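Putative ABC transporter subunit, substrate-binding component (Rhodopseudomonas palustris, PDB 4EVS) probably serves as the periplasmic solute-binding component of an ABC transporter and binds 4-hydroxybenzoate, an aromatic compound of the kind derived from lignin. Local coordinates at residues Q74-L79 and A95-V100; V100-A105 and V286-G291; S339-E344 and I357-D362. All coordinates share one frame; numbering follows the deposited sequence.

Interaction 1: residues Q74-L79 and A95-V100; sequences QYIAGL and AKVPMV
Ile76 and Val97 meet at about a right angle, with Ile76 CG1 3.8 Å from Val97 CG1. Leu79 crosses the chain of selenomethionine Met99, and Leu79 CD2 lies 3.7 Å from Met99 SE. With CG anti to the backbone N (chi1 178°) and the next torsion also extended, the selenium reaches out to the leucine. Helix 82-88 packs on both residues through Val88. Ile76 and Met99 point to one face of the sheet, Ala77 and Val100 to the other, where Val100 meets helix 283-302. Tyr75 touches that helix too, and its CD2 lies obliquely against Pro98 CD at 3.7 Å.

Between the faces run the backbone bonds of two parallel strands. Ile76 N gives an almost straight bond (179°) to Pro98 O at 2.9 Å. Val100 N returns one to Ile76 O at 2.8 Å, and Gly78 N reaches Val100 O at 3.0 Å. At the outer end a water donates to Gln74 O at 2.7 Å and to Lys96 O at 2.8 Å. Lys96, the first residue past the preceding helix, takes a positive phi in a Schellman motif.

Strand 75-78, the intervening helices and strand 99-101 form a beta-alpha-beta crossover in the sheet that also holds strand 5-12. The three bonds satisfy polar backbone atoms inside a buried contact; Ala77 pairs with Gly9 and Ile11 instead, and water bridges the carbonyls where pairing stops.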
# COMPACT_ATOMS: atom_id res chain seq x y z
N GLN A 74 -2.92 22.39 -7.23
CA GLN A 74 -1.70 22.17 -7.98
C GLN A 74 -1.23 20.72 -7.94
O GLN A 74 -0.48 20.32 -8.82
CB GLN A 74 -0.55 23.07 -7.48
CG GLN A 74 -0.58 24.48 -7.97
CD GLN A 74 0.76 25.18 -7.78
OE1 GLN A 74 1.79 24.55 -7.69
NE2 GLN A 74 0.74 26.48 -7.76
N TYR A 75 -1.68 19.94 -6.95
CA TYR A 75 -1.28 18.54 -6.76
C TYR A 75 -2.48 17.77 -6.28
O TYR A 75 -3.33 18.31 -5.56
CB TYR A 75 -0.13 18.41 -5.73
CG TYR A 75 1.08 19.23 -6.12
CD1 TYR A 75 1.22 20.56 -5.74
CD2 TYR A 75 2.09 18.67 -6.91
CE1 TYR A 75 2.30 21.31 -6.16
CE2 TYR A 75 3.20 19.43 -7.32
CZ TYR A 75 3.28 20.74 -6.95
OH TYR A 75 4.36 21.46 -7.43
N ILE A 76 -2.54 16.51 -6.71
CA ILE A 76 -3.47 15.52 -6.19
C ILE A 76 -2.66 14.44 -5.51
O ILE A 76 -1.57 14.06 -5.99
CB ILE A 76 -4.32 14.88 -7.32
CG1 ILE A 76 -5.31 15.93 -7.82
CG2 ILE A 76 -5.11 13.64 -6.87
CD1 ILE A 76 -6.02 15.62 -9.11
N ALA A 77 -3.18 13.88 -4.44
CA ALA A 77 -2.51 12.78 -3.75
C ALA A 77 -3.55 11.81 -3.24
O ALA A 77 -4.71 12.15 -3.03
CB ALA A 77 -1.65 13.29 -2.60
N GLY A 78 -3.12 10.58 -3.03
CA GLY A 78 -3.96 9.60 -2.39
C GLY A 78 -4.18 8.40 -3.26
O GLY A 78 -3.22 7.80 -3.81
N LEU A 79 -5.46 8.06 -3.39
CA LEU A 79 -5.99 6.96 -4.20
C LEU A 79 -5.70 5.60 -3.59
O LEU A 79 -4.64 4.98 -3.83
CB LEU A 79 -5.52 7.05 -5.64
CG LEU A 79 -6.01 8.25 -6.45
CD1 LEU A 79 -7.58 8.27 -6.57
CD2 LEU A 79 -5.50 9.66 -6.02
N ALA A 95 -4.42 18.88 -17.09
CA ALA A 95 -4.69 19.78 -15.94
C ALA A 95 -3.41 20.44 -15.41
O ALA A 95 -3.48 21.39 -14.60
CB ALA A 95 -5.41 19.06 -14.80
N LYS A 96 -2.27 19.95 -15.85
CA LYS A 96 -0.97 20.35 -15.35
C LYS A 96 -0.84 20.14 -13.82
O LYS A 96 -0.29 20.96 -13.09
CB LYS A 96 -0.60 21.77 -15.77
CG LYS A 96 -0.55 21.97 -17.27
CD LYS A 96 -0.04 23.35 -17.65
CE LYS A 96 0.26 23.44 -19.17
NZ LYS A 96 0.60 24.82 -19.69
N VAL A 97 -1.29 18.98 -13.37
CA VAL A 97 -1.33 18.59 -11.94
C VAL A 97 -0.73 17.22 -11.74
O VAL A 97 -1.30 16.27 -12.21
CB VAL A 97 -2.81 18.57 -11.46
CG1 VAL A 97 -2.97 17.96 -10.10
CG2 VAL A 97 -3.43 19.99 -11.52
N PRO A 98 0.34 17.11 -10.96
CA PRO A 98 0.83 15.79 -10.63
C PRO A 98 -0.02 15.07 -9.63
O PRO A 98 -0.72 15.70 -8.85
CB PRO A 98 2.21 16.06 -10.04
CG PRO A 98 2.58 17.39 -10.53
CD PRO A 98 1.30 18.13 -10.52
N MSE A 99 0.07 13.74 -9.67
CA MSE A 99 -0.56 12.85 -8.70
C MSE A 99 0.50 12.08 -7.93
O MSE A 99 1.34 11.38 -8.53
CB MSE A 99 -1.51 11.88 -9.39
CG MSE A 99 -2.17 10.88 -8.43
SE MSE A 99 -3.60 9.81 -9.17
CE MSE A 99 -2.62 8.80 -10.46
N VAL A 100 0.48 12.18 -6.61
CA VAL A 100 1.33 11.39 -5.76
C VAL A 100 0.46 10.26 -5.21
O VAL A 100 -0.43 10.50 -4.38
CB VAL A 100 1.95 12.21 -4.61
CG1 VAL A 100 2.91 11.40 -3.80
CG2 VAL A 100 2.64 13.42 -5.15
O HOH W 1 1.00 21.54 -10.68

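Interaction 2: residues V100-A105 and V286-G291; sequences VVLNAA and VAAYDG. With PHB (p-hydroxybenzoic acid), chain I; SO4 (sulfate ion), chain D.
Ala287 O takes two hydrogen bonds and is touched by Leu102. It accepts the helical bond from Gly291 N at 2.8 Å and a second bond from Thr119 OG1. Leu102 CD2 rests against the same oxygen at 3.5 Å. The packing is tight here, with Ala287 CB 3.1 Å from Leu102 O.

Leu102 carries most of the packing. Its CG is anti to the carbonyl carbon (chi1 -49°), which directs the fork at the helix. The two methyls then part: CD1 lies 3.9 Å from Ala288 CA, and CD2 lies 3.9 Å from Gly291 CA. Gly291 has no side chain, so the leucine methyl packs directly on its backbone. Val100 CG1 also packs on Gly291 CA. No hydrogen bond joins the two segments. Phe25 of helix 19-36 also packs on Leu102.

Each segment holds a bound group away from this apolar seam. Ala105 N donates to the carboxylate O2' of p-hydroxybenzoic acid at 2.9 Å, nearly straight at 169°. Asn103 ND2 lies 3.5 Å from ring atom C2 of the ligand and is bonded to Tyr80 O. Tyr289 OH donates to sulfate O1 at 2.7 Å. That sulfate, probably from the crystallisation liquor, is also bound by His36 and Arg293.

Thr82, Tyr149, Ala204 and Asp232 also hydrogen-bond to the ligand. A strand whose end runs into a ligand-binding loop, in a cleft between two lobes, is typical of the periplasmic binding protein fold.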
# COMPACT_ATOMS: atom_id res chain seq x y z
N VAL A 100 0.48 12.18 -6.61
CA VAL A 100 1.33 11.39 -5.76
C VAL A 100 0.46 10.26 -5.21
O VAL A 100 -0.43 10.50 -4.38
CB VAL A 100 1.95 12.21 -4.61
CG1 VAL A 100 2.91 11.40 -3.80
CG2 VAL A 100 2.64 13.42 -5.15
N VAL A 101 0.69 9.04 -5.67
CA VAL A 101 -0.11 7.87 -5.30
C VAL A 101 0.36 7.33 -3.95
O VAL A 101 1.55 7.01 -3.78
CB VAL A 101 -0.06 6.80 -6.39
CG1 VAL A 101 -0.72 5.53 -5.89
CG2 VAL A 101 -0.71 7.29 -7.70
N LEU A 102 -0.56 7.28 -2.99
CA LEU A 102 -0.25 6.88 -1.61
C LEU A 102 -0.73 5.49 -1.23
O LEU A 102 -0.58 5.08 -0.09
CB LEU A 102 -0.83 7.91 -0.64
CG LEU A 102 -0.55 9.42 -0.90
CD1 LEU A 102 -1.25 10.34 0.14
CD2 LEU A 102 0.94 9.72 -1.04
N ASN A 103 -1.33 4.79 -2.17
CA ASN A 103 -1.61 3.37 -1.96
C ASN A 103 -1.67 2.55 -3.24
O ASN A 103 -0.86 1.64 -3.43
CB ASN A 103 -2.85 3.13 -1.13
CG ASN A 103 -2.92 1.67 -0.68
OD1 ASN A 103 -2.18 1.27 0.22
ND2 ASN A 103 -3.77 0.88 -1.33
N ALA A 104 -2.64 2.84 -4.11
CA ALA A 104 -2.96 2.04 -5.30
C ALA A 104 -1.68 1.42 -5.88
O ALA A 104 -0.77 2.13 -6.29
CB ALA A 104 -3.64 2.89 -6.34
N ALA A 105 -1.65 0.08 -5.92
CA ALA A 105 -0.42 -0.71 -6.00
C ALA A 105 -0.22 -1.48 -7.30
O ALA A 105 0.76 -2.21 -7.41
CB ALA A 105 -0.37 -1.63 -4.78
N VAL A 286 2.46 6.07 6.39
CA VAL A 286 3.85 6.30 5.97
C VAL A 286 3.94 6.71 4.49
O VAL A 286 4.74 7.59 4.13
CB VAL A 286 4.82 5.11 6.30
CG1 VAL A 286 4.71 3.96 5.31
CG2 VAL A 286 6.26 5.63 6.29
N ALA A 287 3.06 6.17 3.66
CA ALA A 287 3.05 6.59 2.24
C ALA A 287 2.71 8.06 2.17
O ALA A 287 3.30 8.79 1.36
CB ALA A 287 2.07 5.76 1.43
N ALA A 288 1.74 8.50 3.00
CA ALA A 288 1.32 9.91 3.03
C ALA A 288 2.41 10.82 3.55
O ALA A 288 2.61 11.93 3.02
CB ALA A 288 0.02 10.07 3.83
N TYR A 289 3.11 10.38 4.60
CA TYR A 289 4.21 11.16 5.14
C TYR A 289 5.28 11.39 4.09
O TYR A 289 5.72 12.55 3.87
CB TYR A 289 4.76 10.46 6.37
CG TYR A 289 5.81 11.17 7.16
CD1 TYR A 289 5.46 12.05 8.15
CD2 TYR A 289 7.14 10.97 6.95
CE1 TYR A 289 6.39 12.68 8.93
CE2 TYR A 289 8.12 11.60 7.74
CZ TYR A 289 7.72 12.49 8.70
OH TYR A 289 8.63 13.16 9.48
N ASP A 290 5.71 10.33 3.42
CA ASP A 290 6.70 10.46 2.37
C ASP A 290 6.14 11.16 1.14
O ASP A 290 6.86 11.85 0.45
CB ASP A 290 7.23 9.08 1.98
CG ASP A 290 8.16 8.47 3.05
OD1 ASP A 290 9.06 9.21 3.50
OD2 ASP A 290 7.98 7.29 3.42
N GLY A 291 4.84 11.02 0.88
CA GLY A 291 4.20 11.77 -0.19
C GLY A 291 4.26 13.26 0.06
O GLY A 291 4.51 14.00 -0.86
C1' PHB I . -5.29 -1.35 -4.79
O1' PHB I . -6.49 -1.30 -5.17
O2' PHB I . -4.30 -1.13 -5.56
C1 PHB I . -5.04 -1.78 -3.38
C2 PHB I . -5.97 -1.58 -2.40
C3 PHB I . -5.73 -2.02 -1.11
C4 PHB I . -4.51 -2.61 -0.76
C5 PHB I . -3.54 -2.75 -1.74
C6 PHB I . -3.82 -2.35 -3.04
O4 PHB I . -4.31 -3.02 0.52
S SO4 D . 12.37 13.70 8.83
O1 SO4 D . 10.97 13.85 8.40
O2 SO4 D . 13.27 13.56 7.69
O3 SO4 D . 12.73 14.94 9.51
O4 SO4 D . 12.66 12.55 9.69

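Interaction 3: residues S339-E344 and I357-D362; sequences SVYLRE and IETFKD
Tyr341 and Thr359 have matching first torsions, -56° and -59°, and their side chains lie side by side, pointing the same way. Thr359 OG1 thereby comes 3.4 Å from Tyr341 CD1. The tyrosine hydroxyl is bonded elsewhere, to Arg324 O. In Ile357, CG1 sits between the backbone N and the carbonyl carbon (chi1 61°). Its end is turned to Leu342, and Ile357 CD1 lies 3.9 Å from Leu342 CD2.

Val340, Leu342, Glu358 and Phe360 share the other face. Helix 123-136 packs on Val340, Leu342 and Phe360. The Phe360 ring presents its edge to Val340 O, in plane, with CD2 3.3 Å from that oxygen.

The strands form an antiparallel hairpin. Val340 and Phe360 are a hydrogen-bonded pair, with Val340 N to Phe360 O at 2.9 Å and Phe360 N to Val340 O at 2.8 Å. Farther along, Leu342 O accepts Ile357 N at 2.8 Å and, weakly, Glu358 N at 3.4 Å. Two residues thus face one, a classic beta bulge. At the other end a water joins Ser339 OG, at 2.7 Å, to Lys361 NZ and Asp362 N.

Val340 O accepts the N-H of Phe360 and also lies at its ring edge, whose partial positive charge would probably suit it. The bulge brings two N-H groups to Leu342 O, one firmly and one weakly, and a water links buried Ser339 with the exposed Lys361 and Asp362.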
# COMPACT_ATOMS: atom_id res chain seq x y z
N SER A 339 13.09 -1.51 0.80
CA SER A 339 13.14 -2.86 1.33
C SER A 339 11.74 -3.46 1.41
O SER A 339 10.75 -2.77 1.63
CB SER A 339 13.74 -2.90 2.73
OG SER A 339 15.08 -2.44 2.72
N VAL A 340 11.68 -4.77 1.25
CA VAL A 340 10.49 -5.57 1.53
C VAL A 340 10.92 -6.52 2.64
O VAL A 340 11.95 -7.19 2.54
CB VAL A 340 10.00 -6.35 0.28
CG1 VAL A 340 8.90 -7.40 0.68
CG2 VAL A 340 9.54 -5.34 -0.85
N TYR A 341 10.15 -6.53 3.71
CA TYR A 341 10.45 -7.31 4.89
C TYR A 341 9.56 -8.52 4.94
O TYR A 341 8.39 -8.46 4.59
CB TYR A 341 10.22 -6.49 6.16
CG TYR A 341 11.01 -5.17 6.20
CD1 TYR A 341 12.28 -5.10 6.76
CD2 TYR A 341 10.47 -4.00 5.68
CE1 TYR A 341 12.98 -3.88 6.81
CE2 TYR A 341 11.17 -2.78 5.74
CZ TYR A 341 12.42 -2.73 6.28
OH TYR A 341 13.15 -1.54 6.35
N LEU A 342 10.11 -9.63 5.41
CA LEU A 342 9.27 -10.72 5.86
C LEU A 342 8.91 -10.46 7.31
O LEU A 342 9.78 -10.11 8.13
CB LEU A 342 10.02 -12.03 5.83
CG LEU A 342 9.29 -13.30 6.31
CD1 LEU A 342 8.06 -13.63 5.45
CD2 LEU A 342 10.24 -14.49 6.36
N ARG A 343 7.65 -10.67 7.63
CA ARG A 343 7.14 -10.53 8.97
C ARG A 343 6.31 -11.72 9.36
O ARG A 343 5.77 -12.49 8.52
CB ARG A 343 6.24 -9.28 9.14
CG ARG A 343 6.78 -7.97 8.54
CD ARG A 343 6.35 -7.76 7.06
NE ARG A 343 4.88 -7.75 7.00
CZ ARG A 343 4.12 -6.77 7.43
NH1 ARG A 343 4.67 -5.58 7.70
NH2 ARG A 343 2.81 -6.91 7.42
N GLU A 344 6.18 -11.88 10.67
CA GLU A 344 5.33 -12.89 11.26
C GLU A 344 4.49 -12.25 12.33
O GLU A 344 4.99 -11.41 13.12
CB GLU A 344 6.23 -13.97 11.88
CG GLU A 344 5.52 -15.14 12.44
CD GLU A 344 6.47 -16.19 12.99
OE1 GLU A 344 7.67 -16.15 12.68
OE2 GLU A 344 5.99 -17.04 13.76
N ILE A 357 11.33 -10.10 10.45
CA ILE A 357 12.29 -11.14 10.71
C ILE A 357 13.30 -11.38 9.56
O ILE A 357 14.25 -12.16 9.73
CB ILE A 357 11.58 -12.47 11.10
CG1 ILE A 357 10.66 -12.99 9.96
CG2 ILE A 357 10.84 -12.35 12.43
CD1 ILE A 357 10.11 -14.41 10.24
N GLU A 358 13.12 -10.71 8.42
CA GLU A 358 14.08 -10.75 7.33
C GLU A 358 13.86 -9.51 6.46
O GLU A 358 12.74 -9.01 6.37
CB GLU A 358 13.91 -12.04 6.54
CG GLU A 358 14.97 -12.31 5.50
CD GLU A 358 14.78 -13.63 4.78
OE1 GLU A 358 13.76 -14.32 5.03
OE2 GLU A 358 15.65 -13.96 3.94
N THR A 359 14.93 -9.04 5.84
CA THR A 359 14.92 -7.86 4.98
C THR A 359 15.37 -8.29 3.59
O THR A 359 16.38 -8.97 3.43
CB THR A 359 15.86 -6.79 5.51
OG1 THR A 359 15.44 -6.41 6.84
CG2 THR A 359 15.85 -5.53 4.64
N PHE A 360 14.66 -7.81 2.57
CA PHE A 360 15.07 -7.95 1.15
C PHE A 360 15.28 -6.50 0.62
O PHE A 360 14.31 -5.76 0.41
CB PHE A 360 14.01 -8.68 0.35
CG PHE A 360 13.75 -10.06 0.82
CD1 PHE A 360 14.49 -11.11 0.33
CD2 PHE A 360 12.77 -10.32 1.76
CE1 PHE A 360 14.24 -12.39 0.76
CE2 PHE A 360 12.56 -11.62 2.20
CZ PHE A 360 13.28 -12.63 1.68
N LYS A 361 16.54 -6.09 0.48
CA LYS A 361 16.86 -4.69 0.20
C LYS A 361 16.56 -4.31 -1.24
O LYS A 361 16.65 -5.14 -2.14
CB LYS A 361 18.34 -4.43 0.46
CG LYS A 361 18.76 -4.68 1.89
CD LYS A 361 18.62 -3.44 2.71
CE LYS A 361 19.69 -2.42 2.37
NZ LYS A 361 19.10 -1.07 2.17
N ASP A 362 16.27 -3.03 -1.44
CA ASP A 362 16.34 -2.39 -2.75
C ASP A 362 15.46 -3.08 -3.80
O ASP A 362 15.89 -3.34 -4.92
CB ASP A 362 17.81 -2.34 -3.22
CG ASP A 362 18.69 -1.52 -2.29
OD1 ASP A 362 18.25 -0.41 -1.89
OD2 ASP A 362 19.81 -1.98 -1.97
O HOH W 2 16.56 -1.19 0.78

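How the interactions relate
Interactions 1 and 2 are buried and share Val100. Strand 99-101 pairs with strand 75-78 in interaction 1 and packs on helix 283-302 in interaction 2. They touch directly: Gly78 O probably accepts from Leu102 N, and Leu79 O from Ala104 N. Interaction 1 is sheet pairing by backbone bonds, whereas interaction 2 is mainly apolar packing of the strand's end and the following loop on helix 283-302, next to the ligand pocket. Interaction 3 belongs to another sheet and is only partly buried. Its nearest atoms are about 9 Å from interaction 2 and about 17 Å from interaction 1. Like interaction 1 it relies on backbone bonds, but antiparallel and bulged, with charged residues on its exposed strand.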